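S-M checkpoint control protein RAD4 (Schizosaccharomyces pombe, PDB 4BMD) acts as a signalling adaptor in DNA damage checkpoint control and the coupling of S and M phases, is essential for DNA replication, and is represented here by BRCT domains 3 and 4. Local coordinates at residues L147-N152 with M157-K162. Sequence-based numbering, arbitrary orientation. Where two conformers were deposited one is given.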
ATOM      1  N   LEU A 147     -12.128  12.750  -3.144  1.00 26.87           N
ATOM      2  CA  LEU A 147     -12.834  11.493  -2.937  1.00 20.02           C
ATOM      3  C   LEU A 147     -12.197  10.446  -3.838  1.00 26.44           C
ATOM      4  O   LEU A 147     -12.394  10.465  -5.053  1.00 27.96           O
ATOM      5  CB  LEU A 147     -14.319  11.629  -3.267  1.00 18.82           C
ATOM      6  CG  LEU A 147     -15.104  10.315  -3.181  1.00 27.30           C
ATOM      7  CD1 LEU A 147     -15.150   9.806  -1.744  1.00 20.29           C
ATOM      8  CD2 LEU A 147     -16.506  10.465  -3.749  1.00 18.28           C
ATOM      9  N   LEU A 148     -11.421   9.544  -3.246  1.00 26.41           N
ATOM     10  CA  LEU A 148     -10.707   8.533  -4.017  1.00 18.62           C
ATOM     11  C   LEU A 148     -11.562   7.285  -4.220  1.00 23.76           C
ATOM     12  O   LEU A 148     -11.905   6.592  -3.263  1.00 24.66           O
ATOM     13  CB  LEU A 148      -9.382   8.174  -3.342  1.00 18.90           C
ATOM     14  CG  LEU A 148      -8.364   7.452  -4.227  1.00 24.62           C
ATOM     15  CD1 LEU A 148      -7.945   8.340  -5.390  1.00 21.95           C
ATOM     16  CD2 LEU A 148      -7.155   7.016  -3.420  1.00 20.90           C
ATOM     17  N   VAL A 149     -11.897   7.003  -5.475  1.00 22.04           N
ATOM     18  CA  VAL A 149     -12.830   5.932  -5.806  1.00 22.47           C
ATOM     19  C   VAL A 149     -12.136   4.678  -6.333  1.00 30.58           C
ATOM     20  O   VAL A 149     -11.280   4.755  -7.217  1.00 33.41           O
ATOM     21  CB  VAL A 149     -13.855   6.410  -6.850  1.00 21.93           C
ATOM     22  CG1 VAL A 149     -14.861   5.310  -7.158  1.00 18.66           C
ATOM     23  CG2 VAL A 149     -14.560   7.663  -6.357  1.00 17.17           C
ATOM     24  N   ASN A 150     -12.510   3.524  -5.788  1.00 28.59           N
ATOM     25  CA  ASN A 150     -11.998   2.246  -6.267  1.00 25.12           C
ATOM     26  C   ASN A 150     -12.738   1.804  -7.522  1.00 33.73           C
ATOM     27  O   ASN A 150     -13.840   1.262  -7.444  1.00 35.96           O
ATOM     28  CB  ASN A 150     -12.124   1.171  -5.186  1.00 24.80           C
ATOM     29  CG  ASN A 150     -11.497  -0.151  -5.600  1.00 37.69           C
ATOM     30  OD1 ASN A 150     -10.732  -0.216  -6.562  1.00 38.38           O
ATOM     31  ND2 ASN A 150     -11.817  -1.211  -4.869  1.00 32.05           N
ATOM     32  N   THR A 151     -12.126   2.038  -8.678  1.00 36.47           N
ATOM     33  CA  THR A 151     -12.757   1.720  -9.952  1.00 34.45           C
ATOM     34  C   THR A 151     -12.492   0.281 -10.388  1.00 30.71           C
ATOM     35  O   THR A 151     -12.899  -0.129 -11.472  1.00 43.98           O
ATOM     36  CB  THR A 151     -12.300   2.682 -11.062  1.00 32.82           C
ATOM     37  OG1 THR A 151     -10.870   2.687 -11.134  1.00 30.74           O
ATOM     38  CG2 THR A 151     -12.792   4.093 -10.774  1.00 28.26           C
ATOM     39  N   ASN A 152     -11.810  -0.479  -9.537  1.00 29.56           N
ATOM     40  CA  ASN A 152     -11.539  -1.885  -9.816  1.00 37.46           C
ATOM     41  C   ASN A 152     -12.673  -2.782  -9.328  1.00 47.24           C
ATOM     42  O   ASN A 152     -12.643  -4.000  -9.509  1.00 47.67           O
ATOM     43  CB  ASN A 152     -10.203  -2.306  -9.207  1.00 39.23           C
ATOM     44  CG  ASN A 152      -9.033  -1.547  -9.801  1.00 54.69           C
ATOM     45  OD1 ASN A 152      -9.033  -1.216 -10.988  1.00 41.46           O
ATOM     46  ND2 ASN A 152      -8.031  -1.259  -8.977  1.00 55.29           N
ATOM     47  N   MET A 157     -23.986   1.178  -3.839  1.00 37.33           N
ATOM     48  CA  MET A 157     -24.956   2.250  -3.648  0.53 34.79           C
ATOM     49  C   MET A 157     -24.349   3.372  -2.810  1.00 36.74           C
ATOM     50  O   MET A 157     -24.553   4.556  -3.083  1.00 33.98           O
ATOM     51  CB  MET A 157     -26.198   1.694  -2.950  0.53 39.65           C
ATOM     52  CG  MET A 157     -27.387   2.638  -2.884  0.53 41.77           C
ATOM     53  SD  MET A 157     -28.754   1.891  -1.970  0.53 65.78           S
ATOM     54  CE  MET A 157     -30.111   2.975  -2.407  0.53 48.15           C
ATOM     55  N   LYS A 158     -23.606   2.979  -1.782  1.00 28.75           N
ATOM     56  CA  LYS A 158     -22.950   3.929  -0.894  1.00 35.78           C
ATOM     57  C   LYS A 158     -21.902   4.745  -1.650  1.00 33.73           C
ATOM     58  O   LYS A 158     -21.773   5.951  -1.440  1.00 33.86           O
ATOM     59  CB  LYS A 158     -22.310   3.193   0.285  1.00 25.70           C
ATOM     60  CG  LYS A 158     -21.644   4.101   1.299  1.00 36.12           C
ATOM     61  CD  LYS A 158     -21.165   3.314   2.508  1.00 41.01           C
ATOM     62  CE  LYS A 158     -22.325   2.624   3.208  1.00 39.73           C
ATOM     63  NZ  LYS A 158     -21.894   1.945   4.463  1.00 62.61           N
ATOM     64  N   THR A 159     -21.162   4.079  -2.531  1.00 29.65           N
ATOM     65  CA  THR A 159     -20.155   4.744  -3.350  1.00 33.96           C
ATOM     66  C   THR A 159     -20.796   5.764  -4.287  1.00 35.73           C
ATOM     67  O   THR A 159     -20.310   6.888  -4.418  1.00 29.80           O
ATOM     68  CB  THR A 159     -19.330   3.728  -4.168  1.00 36.23           C
ATOM     69  OG1 THR A 159     -18.479   2.984  -3.288  1.00 31.39           O
ATOM     70  CG2 THR A 159     -18.472   4.435  -5.204  1.00 28.82           C
ATOM     71  N   ARG A 160     -21.893   5.371  -4.929  1.00 26.87           N
ATOM     72  CA  ARG A 160     -22.609   6.266  -5.830  0.51 32.03           C
ATOM     73  C   ARG A 160     -23.136   7.494  -5.093  1.00 34.13           C
ATOM     74  O   ARG A 160     -23.130   8.599  -5.635  1.00 37.90           O
ATOM     75  CB  ARG A 160     -23.757   5.530  -6.527  0.51 33.22           C
ATOM     76  CG  ARG A 160     -23.310   4.358  -7.385  0.51 35.42           C
ATOM     77  CD  ARG A 160     -24.459   3.804  -8.212  0.51 37.28           C
ATOM     78  NE  ARG A 160     -24.060   2.629  -8.983  0.51 43.12           N
ATOM     79  CZ  ARG A 160     -23.484   2.679 -10.180  0.51 39.28           C
ATOM     80  NH1 ARG A 160     -23.232   3.850 -10.749  0.51 34.94           N
ATOM     81  NH2 ARG A 160     -23.157   1.558 -10.806  0.51 37.76           N
ATOM     82  N   PHE A 161     -23.588   7.296  -3.858  1.00 31.92           N
ATOM     83  CA  PHE A 161     -24.070   8.401  -3.032  1.00 34.04           C
ATOM     84  C   PHE A 161     -22.950   9.392  -2.754  1.00 32.54           C
ATOM     85  O   PHE A 161     -23.128  10.603  -2.893  1.00 33.36           O
ATOM     86  CB  PHE A 161     -24.629   7.886  -1.704  1.00 32.88           C
ATOM     87  CG  PHE A 161     -25.973   7.232  -1.820  1.00 46.82           C
ATOM     88  CD1 PHE A 161     -26.778   7.459  -2.923  1.00 57.59           C
ATOM     89  CD2 PHE A 161     -26.436   6.392  -0.819  1.00 49.42           C
ATOM     90  CE1 PHE A 161     -28.018   6.858  -3.029  1.00 49.49           C
ATOM     91  CE2 PHE A 161     -27.675   5.787  -0.919  1.00 45.14           C
ATOM     92  CZ  PHE A 161     -28.466   6.022  -2.024  1.00 51.92           C
ATOM     93  N   LYS A 162     -21.795   8.868  -2.354  1.00 26.13           N
ATOM     94  CA  LYS A 162     -20.642   9.697  -2.028  1.00 35.84           C
ATOM     95  C   LYS A 162     -20.172  10.500  -3.233  1.00 31.02           C
ATOM     96  O   LYS A 162     -19.754  11.649  -3.095  1.00 28.72           O
ATOM     97  CB  LYS A 162     -19.498   8.839  -1.482  1.00 32.51           C
ATOM     98  CG  LYS A 162     -19.788   8.202  -0.132  1.00 28.48           C
ATOM     99  CD  LYS A 162     -18.607   7.382   0.360  1.00 31.01           C
ATOM    100  CE  LYS A 162     -18.897   6.750   1.711  1.00 35.31           C
ATOM    101  NZ  LYS A 162     -17.759   5.919   2.196  1.00 30.89           N
TER
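Leu147 and Val149, alternate residues of one strand, meet Lys162 and Thr159, one turn apart on a helix, a small worked example of how BRCT 4 seats a helix on its parallel sheet. Leu147 reaches across with CD2, which lies 3.5 Å from Lys162 O and 4.1 Å from Lys162 CB, touching both the backbone and the root of the lysine. Further along, methyl meets methyl: Val149 CG1 stands 4.2 Å from Thr159 CG2. No hydrogen bond spans the two segments; they meet by van der Waals contact, of a methyl against a helix carbonyl and of methyl against methyl. Thr159 holds CG2 anti to its own N (chi1 -70° for OG1), which leaves the hydroxyl for hydrogen bonds with Thr115 and Ser156. The Lys162 chain runs on extended beyond CG, carrying NZ away from Leu147 to a hydrogen bond with His113. Where the strand ends, Asn150 OD1 accepts from Asn152 N at 3.2 Å, closing an Asx turn, while Asn150 ND2 is hydrogen-bonded to Gly116 O. Strand 146-149 runs between parallel strands 111-115 and 172-175; helix 157-168 forms the crossover from it to 172-175, and on the sheet's opposite face Leu148 touches Trp178 and Leu179 of helix 177-185.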